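Local coordinates for protein polyketide biosynthesis 3-hydroxy-3-methylglutaryl-ACP synthase PksG (Bacillus subtilis, PDB 4YXT) that catalyses the aldol condensation of an acetyl group on an acyl carrier protein with a beta-ketothioester intermediate during biosynthesis of the antibiotic bacillaene, at residues 27-32 and 161-166; 57-62 and 172-177; 74-79 and 136-141. The protein carries 1 engineered substitution. One frame throughout, in Å; residues are numbered along the deposited sequence.

Contact 1 of 3, residues 27-32 and 161-166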
# COMPACT_ATOMS: atom_id res chain seq x y z
N ARG A 27 19.85 -20.07 25.06
CA ARG A 27 19.59 -20.82 23.84
C ARG A 27 20.84 -21.53 23.34
O ARG A 27 20.76 -22.29 22.37
CB ARG A 27 19.03 -19.90 22.76
CG ARG A 27 17.64 -19.34 23.08
CD ARG A 27 16.49 -20.23 22.62
NE ARG A 27 15.21 -19.50 22.60
CZ ARG A 27 14.12 -19.80 23.31
NH1 ARG A 27 14.09 -20.87 24.11
NH2 ARG A 27 13.02 -19.06 23.21
N HIS A 28 21.97 -21.27 23.99
CA HIS A 28 23.24 -21.96 23.72
C HIS A 28 23.85 -21.61 22.38
O HIS A 28 24.44 -22.48 21.74
CB HIS A 28 23.08 -23.49 23.79
CG HIS A 28 22.45 -23.98 25.05
ND1 HIS A 28 23.11 -23.97 26.27
CD2 HIS A 28 21.23 -24.51 25.29
CE1 HIS A 28 22.32 -24.46 27.20
NE2 HIS A 28 21.17 -24.80 26.64
N LEU A 29 23.77 -20.35 21.97
CA LEU A 29 24.24 -19.97 20.65
C LEU A 29 25.75 -20.05 20.60
O LEU A 29 26.41 -19.87 21.61
CB LEU A 29 23.77 -18.56 20.31
CG LEU A 29 22.25 -18.34 20.25
CD1 LEU A 29 21.93 -16.97 19.66
CD2 LEU A 29 21.56 -19.44 19.45
N ASP A 30 26.29 -20.32 19.42
CA ASP A 30 27.72 -20.22 19.20
C ASP A 30 28.08 -18.79 19.49
O ASP A 30 27.52 -17.89 18.89
CB ASP A 30 28.11 -20.54 17.75
CG ASP A 30 29.58 -20.26 17.47
OD1 ASP A 30 29.93 -19.43 16.60
OD2 ASP A 30 30.42 -20.86 18.16
N THR A 31 29.05 -18.59 20.36
CA THR A 31 29.41 -17.27 20.81
C THR A 31 29.77 -16.35 19.67
O THR A 31 29.23 -15.25 19.56
CB THR A 31 30.56 -17.36 21.81
OG1 THR A 31 30.05 -17.94 23.02
CG2 THR A 31 31.14 -16.01 22.11
N ALA A 32 30.67 -16.81 18.80
CA ALA A 32 31.13 -15.98 17.70
C ALA A 32 29.98 -15.60 16.75
O ALA A 32 29.96 -14.50 16.22
CB ALA A 32 32.24 -16.70 16.93
N TRP A 161 17.16 -20.10 12.04
CA TRP A 161 16.01 -19.63 12.86
C TRP A 161 16.39 -19.35 14.30
O TRP A 161 15.77 -18.51 14.97
CB TRP A 161 14.87 -20.64 12.83
N SER A 162 17.40 -20.05 14.79
CA SER A 162 17.96 -19.82 16.13
C SER A 162 18.72 -18.53 16.17
O SER A 162 18.72 -17.81 17.19
CB SER A 162 18.92 -20.94 16.53
OG SER A 162 18.22 -22.14 16.81
N TYR A 163 19.38 -18.23 15.07
CA TYR A 163 20.14 -17.02 15.02
C TYR A 163 19.31 -15.78 14.65
O TYR A 163 19.79 -14.67 14.77
CB TYR A 163 21.41 -17.23 14.21
CG TYR A 163 22.34 -18.16 14.99
CD1 TYR A 163 23.22 -17.66 15.95
CD2 TYR A 163 22.27 -19.55 14.83
CE1 TYR A 163 24.04 -18.52 16.67
CE2 TYR A 163 23.10 -20.40 15.55
CZ TYR A 163 23.97 -19.88 16.47
OH TYR A 163 24.77 -20.72 17.20
N ALA A 164 18.06 -15.97 14.28
CA ALA A 164 17.18 -14.88 13.89
C ALA A 164 16.53 -14.30 15.13
O ALA A 164 16.40 -13.11 15.26
CB ALA A 164 16.11 -15.39 12.93
N GLU A 165 16.15 -15.18 16.06
CA GLU A 165 15.39 -14.79 17.23
C GLU A 165 15.94 -13.61 18.04
O GLU A 165 15.18 -12.81 18.55
CB GLU A 165 15.27 -15.99 18.14
CG GLU A 165 14.34 -15.79 19.29
CD GLU A 165 14.51 -16.87 20.36
OE1 GLU A 165 15.48 -17.68 20.28
OE2 GLU A 165 13.69 -16.89 21.30
N PRO A 166 17.26 -13.50 18.17
CA PRO A 166 17.77 -12.34 18.87
C PRO A 166 17.59 -10.99 18.16
O PRO A 166 17.77 -9.95 18.79
CB PRO A 166 19.28 -12.65 19.01
CG PRO A 166 19.42 -14.09 18.72
CD PRO A 166 18.35 -14.38 17.73

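Contact 2 of 3, residues 57-62 and 172-177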
# COMPACT_ATOMS: atom_id res chain seq x y z
N ASN A 57 1.58 5.46 19.24
CA ASN A 57 2.64 5.84 20.20
C ASN A 57 3.86 6.48 19.55
O ASN A 57 4.43 7.38 20.14
CB ASN A 57 3.01 4.65 21.07
CG ASN A 57 1.84 4.17 21.87
OD1 ASN A 57 1.01 4.96 22.26
ND2 ASN A 57 1.76 2.90 22.10
N ALA A 58 4.24 6.07 18.35
CA ALA A 58 5.31 6.80 17.67
C ALA A 58 4.89 8.19 17.22
O ALA A 58 5.67 9.12 17.30
CB ALA A 58 5.89 5.99 16.49
N ALA A 59 3.66 8.36 16.73
CA ALA A 59 3.30 9.65 16.11
C ALA A 59 2.80 10.70 17.09
O ALA A 59 2.89 11.94 16.87
CB ALA A 59 2.26 9.43 15.04
N LYS A 60 2.24 10.21 18.17
CA LYS A 60 1.61 11.06 19.18
C LYS A 60 2.51 12.23 19.60
O LYS A 60 2.07 13.42 19.57
CB LYS A 60 1.11 10.16 20.33
CG LYS A 60 0.61 10.85 21.62
CD LYS A 60 -0.88 11.13 21.58
CE LYS A 60 -1.47 11.20 22.98
NZ LYS A 60 -0.59 11.94 23.94
N PRO A 61 3.79 11.94 19.92
CA PRO A 61 4.64 13.05 20.31
C PRO A 61 4.88 14.08 19.21
O PRO A 61 5.09 15.26 19.49
CB PRO A 61 5.93 12.35 20.77
CG PRO A 61 5.44 11.03 21.31
CD PRO A 61 4.39 10.65 20.31
N ILE A 62 4.83 13.65 17.96
CA ILE A 62 4.92 14.58 16.87
C ILE A 62 3.67 15.41 16.86
O ILE A 62 3.73 16.63 16.87
CB ILE A 62 5.06 13.89 15.52
CG1 ILE A 62 6.36 13.08 15.47
CG2 ILE A 62 5.06 14.97 14.44
CD1 ILE A 62 6.57 12.38 14.14
N ALA A 172 8.00 1.03 15.67
CA ALA A 172 7.34 1.89 14.71
C ALA A 172 8.07 3.17 14.70
O ALA A 172 8.65 3.58 15.72
CB ALA A 172 5.86 2.11 15.02
N VAL A 173 8.14 3.76 13.52
CA VAL A 173 8.68 5.09 13.33
C VAL A 173 7.67 5.95 12.54
O VAL A 173 7.15 5.52 11.49
CB VAL A 173 10.01 5.10 12.53
CG1 VAL A 173 10.60 6.52 12.44
CG2 VAL A 173 11.07 4.21 13.14
N ALA A 174 7.40 7.15 13.03
CA ALA A 174 6.42 8.00 12.43
C ALA A 174 7.19 9.15 11.89
O ALA A 174 8.08 9.68 12.57
CB ALA A 174 5.40 8.44 13.47
N VAL A 175 6.90 9.55 10.67
CA VAL A 175 7.62 10.57 9.97
C VAL A 175 6.59 11.58 9.41
O VAL A 175 5.75 11.20 8.60
CB VAL A 175 8.40 9.96 8.78
CG1 VAL A 175 9.07 11.03 7.94
CG2 VAL A 175 9.47 8.92 9.17
N LEU A 176 6.72 12.85 9.82
CA LEU A 176 5.95 13.96 9.31
C LEU A 176 6.66 14.63 8.17
O LEU A 176 7.77 15.06 8.32
CB LEU A 176 5.78 15.01 10.41
CG LEU A 176 4.83 16.18 10.10
CD1 LEU A 176 3.35 15.77 10.11
CD2 LEU A 176 5.08 17.30 11.10
N VAL A 177 6.00 14.74 7.03
CA VAL A 177 6.60 15.15 5.80
C VAL A 177 5.89 16.43 5.39
O VAL A 177 4.63 16.56 5.47
CB VAL A 177 6.46 14.04 4.72
CG1 VAL A 177 7.07 14.46 3.40
CG2 VAL A 177 7.08 12.72 5.19

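Contact 3 of 3, residues 74-79 and 136-141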
# COMPACT_ATOMS: atom_id res chain seq x y z
N ILE A 74 -2.30 17.94 8.05
CA ILE A 74 -1.97 16.57 7.68
C ILE A 74 -3.10 16.12 6.75
O ILE A 74 -4.22 15.92 7.22
CB ILE A 74 -1.99 15.48 8.79
CG1 ILE A 74 -1.25 15.83 10.08
CG2 ILE A 74 -1.40 14.18 8.22
CD1 ILE A 74 0.13 16.35 9.93
N GLU A 75 -2.81 15.94 5.48
CA GLU A 75 -3.81 15.42 4.55
C GLU A 75 -3.53 14.06 3.86
O GLU A 75 -4.29 13.65 3.02
CB GLU A 75 -3.99 16.44 3.50
CG GLU A 75 -4.84 17.55 4.02
CD GLU A 75 -4.82 18.69 3.08
OE1 GLU A 75 -4.77 18.46 1.85
OE2 GLU A 75 -4.81 19.80 3.61
N LEU A 76 -2.42 13.40 4.21
CA LEU A 76 -2.07 12.07 3.75
C LEU A 76 -1.60 11.29 4.94
O LEU A 76 -0.66 11.70 5.58
CB LEU A 76 -0.97 12.18 2.69
CG LEU A 76 -0.39 10.93 2.04
CD1 LEU A 76 -1.44 10.10 1.34
CD2 LEU A 76 0.66 11.34 1.02
N LEU A 77 -2.27 10.20 5.28
CA LEU A 77 -1.77 9.32 6.28
C LEU A 77 -1.49 7.96 5.61
O LEU A 77 -2.38 7.36 5.03
CB LEU A 77 -2.80 9.17 7.42
CG LEU A 77 -2.45 8.04 8.40
CD1 LEU A 77 -1.12 8.21 9.09
CD2 LEU A 77 -3.50 7.82 9.45
N ILE A 78 -0.26 7.48 5.69
CA ILE A 78 0.13 6.24 5.02
C ILE A 78 0.75 5.37 6.07
O ILE A 78 1.73 5.79 6.68
CB ILE A 78 1.18 6.46 3.89
CG1 ILE A 78 0.59 7.31 2.74
CG2 ILE A 78 1.71 5.13 3.32
CD1 ILE A 78 1.63 7.65 1.67
N THR A 79 0.22 4.17 6.25
CA THR A 79 0.81 3.23 7.16
C THR A 79 1.54 2.19 6.33
O THR A 79 1.00 1.67 5.36
CB THR A 79 -0.22 2.66 8.17
OG1 THR A 79 -0.74 3.73 8.96
CG2 THR A 79 0.48 1.78 9.21
N ALA A 136 0.03 21.61 2.59
CA ALA A 136 -0.39 20.34 3.27
C ALA A 136 0.81 19.54 3.79
O ALA A 136 1.94 19.72 3.41
CB ALA A 136 -1.25 19.47 2.36
N LYS A 137 0.55 18.60 4.66
CA LYS A 137 1.61 17.75 5.17
C LYS A 137 1.15 16.30 4.99
O LYS A 137 -0.02 16.03 4.67
CB LYS A 137 1.84 18.12 6.64
CG LYS A 137 2.55 19.42 6.85
CD LYS A 137 2.06 20.19 8.05
CE LYS A 137 3.16 20.81 8.89
NZ LYS A 137 4.08 21.72 8.15
N ALA A 138 2.06 15.38 5.16
CA ALA A 138 1.75 13.97 5.19
C ALA A 138 2.40 13.40 6.43
O ALA A 138 3.49 13.83 6.85
CB ALA A 138 2.32 13.29 3.95
N LEU A 139 1.77 12.37 6.96
CA LEU A 139 2.29 11.55 8.01
C LEU A 139 2.46 10.11 7.48
O LEU A 139 1.54 9.54 6.93
CB LEU A 139 1.31 11.58 9.14
CG LEU A 139 1.72 10.92 10.44
CD1 LEU A 139 3.04 11.43 11.03
CD2 LEU A 139 0.61 11.17 11.38
N VAL A 140 3.69 9.59 7.58
CA VAL A 140 3.99 8.26 7.18
C VAL A 140 4.43 7.60 8.45
O VAL A 140 5.25 8.14 9.19
CB VAL A 140 5.16 8.19 6.15
CG1 VAL A 140 5.44 6.76 5.75
CG2 VAL A 140 4.85 9.00 4.92
N ILE A 141 3.87 6.43 8.68
CA ILE A 141 4.13 5.68 9.84
C ILE A 141 4.48 4.24 9.40
O ILE A 141 3.67 3.57 8.82
CB ILE A 141 2.88 5.63 10.72
CG1 ILE A 141 2.49 7.03 11.18
CG2 ILE A 141 3.12 4.71 11.91
CD1 ILE A 141 1.37 7.03 12.21

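Contact 1 of 3, residues 27-32 and 161-166
Leu29 and Tyr163 have the nearest CA atoms of the two segments, 7.6 Å apart, and side chains span the gap. Residues 28-30 join two helices: helix 20-27 closes in a Schellman motif, with His28 at positive phi, and Asp30 is the N-cap of the next helix, its OD1 bonded to Arg33 N. Across from it is the weak turn 161-164. Tyr163 stretches over so that its OH accepts the backbone N-H of Asp30 (N to OH 2.7 Å, 167° at the hydrogen), the donor lying at the ring edge. Leu29 slides past the same ring the other way, CD2 over one face at 4.1 Å from the centroid in a CH-pi contact, while its CD1 comes up to Pro166 CG at 3.9 Å. Glu165, extended with CG anti to the backbone N (chi1 -171°), presents its carboxylate to Arg27, which grips it side-on: NE to OE1 3.0 Å and NH2 to OE2 3.0 Å, the planes 20° apart. Glu368 takes NH1 and Tyr367 OH binds OE2. This is a surface link between successive helices, the first closed by a Schellman motif, the second opened by an Asp N-cap, tied through Tyr163 and Glu165 to the 161-164 turn.

Contact 2 of 3, residues 57-62 and 172-177
Ala174 presents its methyl group to the underside of a helix, and Ala58 and Ala59 receive it. Ala174 CB lies 3.6 Å from Ala59 CB and 3.9 Å from Ala58 CB, wedged between two successive residues of the helix turn. Such small side chains let the backbones come close: the Ala59 and Ala174 CA atoms are 5.1 Å apart, and the axes of the short segments approach to 6.9 Å, running the same way at a crossing angle of -33°. At one end Ala58 CB also meets Ala172 CB at 4.1 Å. At the other, Ile62 does the reaching with two branches. Its extended CG1-CD1 arm, beside the backbone N (chi1 -62°), lays Ile62 CD1 against the strand backbone, 3.5 Å from Ala174 O, in a purely van der Waals approach. Ile62 CG2 lies 4.1 Å from Leu176 CD2, the two side chains sliding past each other in opposite directions. Pro61 helps to kink the helix here, and the Ala58 O that the turn leaves over is taken by Asn10 ND2. Val173 and Val175 point away from helix 51-64, to the other side of the sheet. Strand 170-178 is flanked by strand 5-12 and by strand 137-145, where Ile141 packs beside Ala59 and Ala174, while helix 116-130 packs on Val177 from the other face.

Contact 3 of 3, residues 74-79 and 136-141
Glu75 OE1 is held by several groups while its carboxylate rests on the methyl of Ala136, with OE1 3.7 Å from Ala136 CB. Ser133 OG bonds to it within the chain; Arg234 NH2 of the second subunit adds a salt bridge and Tyr193 OH of that subunit a hydrogen bond, so this oxygen carries the start of the strand pair into the dimer interface. Glu75 N donates to Lys137 O at 2.9 Å. Beyond it the parallel pairing is regular: Leu139 N to Leu76 O 2.9 Å, Ile78 N to Leu139 O 3.0 Å and Ile141 N to Ile78 O 3.0 Å. Ile74 lies opposite Lys137 but Leu77 opposite Leu139, so the first strand holds one extra residue, a beta bulge at Glu75 and Leu76, where Glu75 has left strand geometry (psi 4°). Ile74, Leu77, Leu139, Thr79 and Ile141 share one face. There Ile74 CG2 lies 3.9 Å from Leu139 CB, and Leu77 and Leu139 run side by side, pointing the same way; Leu77 swings CG anti to its backbone N (chi1 169°), which carries CD1 to Leu139 CD2 at 4.1 Å. Helix 91-99 covers this side, its Ser92 OG bonding Thr79 OG1. On the other face Leu76 CB meets Ala138 CB at 3.7 Å, beneath helix 116-130. The chemistry implies a buried apolar sheet interior whose backbone is joined by four hydrogen bonds across the pair, and by others to strand 106-111. Charge gathers at the start of the pair, where Lys137 NZ bridges to Glu7 and Arg234 of the second subunit would probably favour the ionised form of Glu75.

Contacts 2 and 3 belong to one sheet: their centres are 10 Å apart, and strands 170-178 and 137-145 pair antiparallel, with a probable hydrogen bond of 2.6 Å from Val175 N to Val140 O. Contact 2 lays a helix on that sheet, and contact 3 extends it toward strand 106-111. Both lie within about 10 to 12 Å of residues inferred to be catalytic: the Val173 side chain is about 10 Å from that of His250 and 12 Å from that of Cys114, and the Thr79 side chain about 10 Å from that of the engineered Ala82, which follows closely in sequence. Contact 1 lies across the chain's centre, about 32 Å from contact 2 and 38 Å from contact 3, centre to centre.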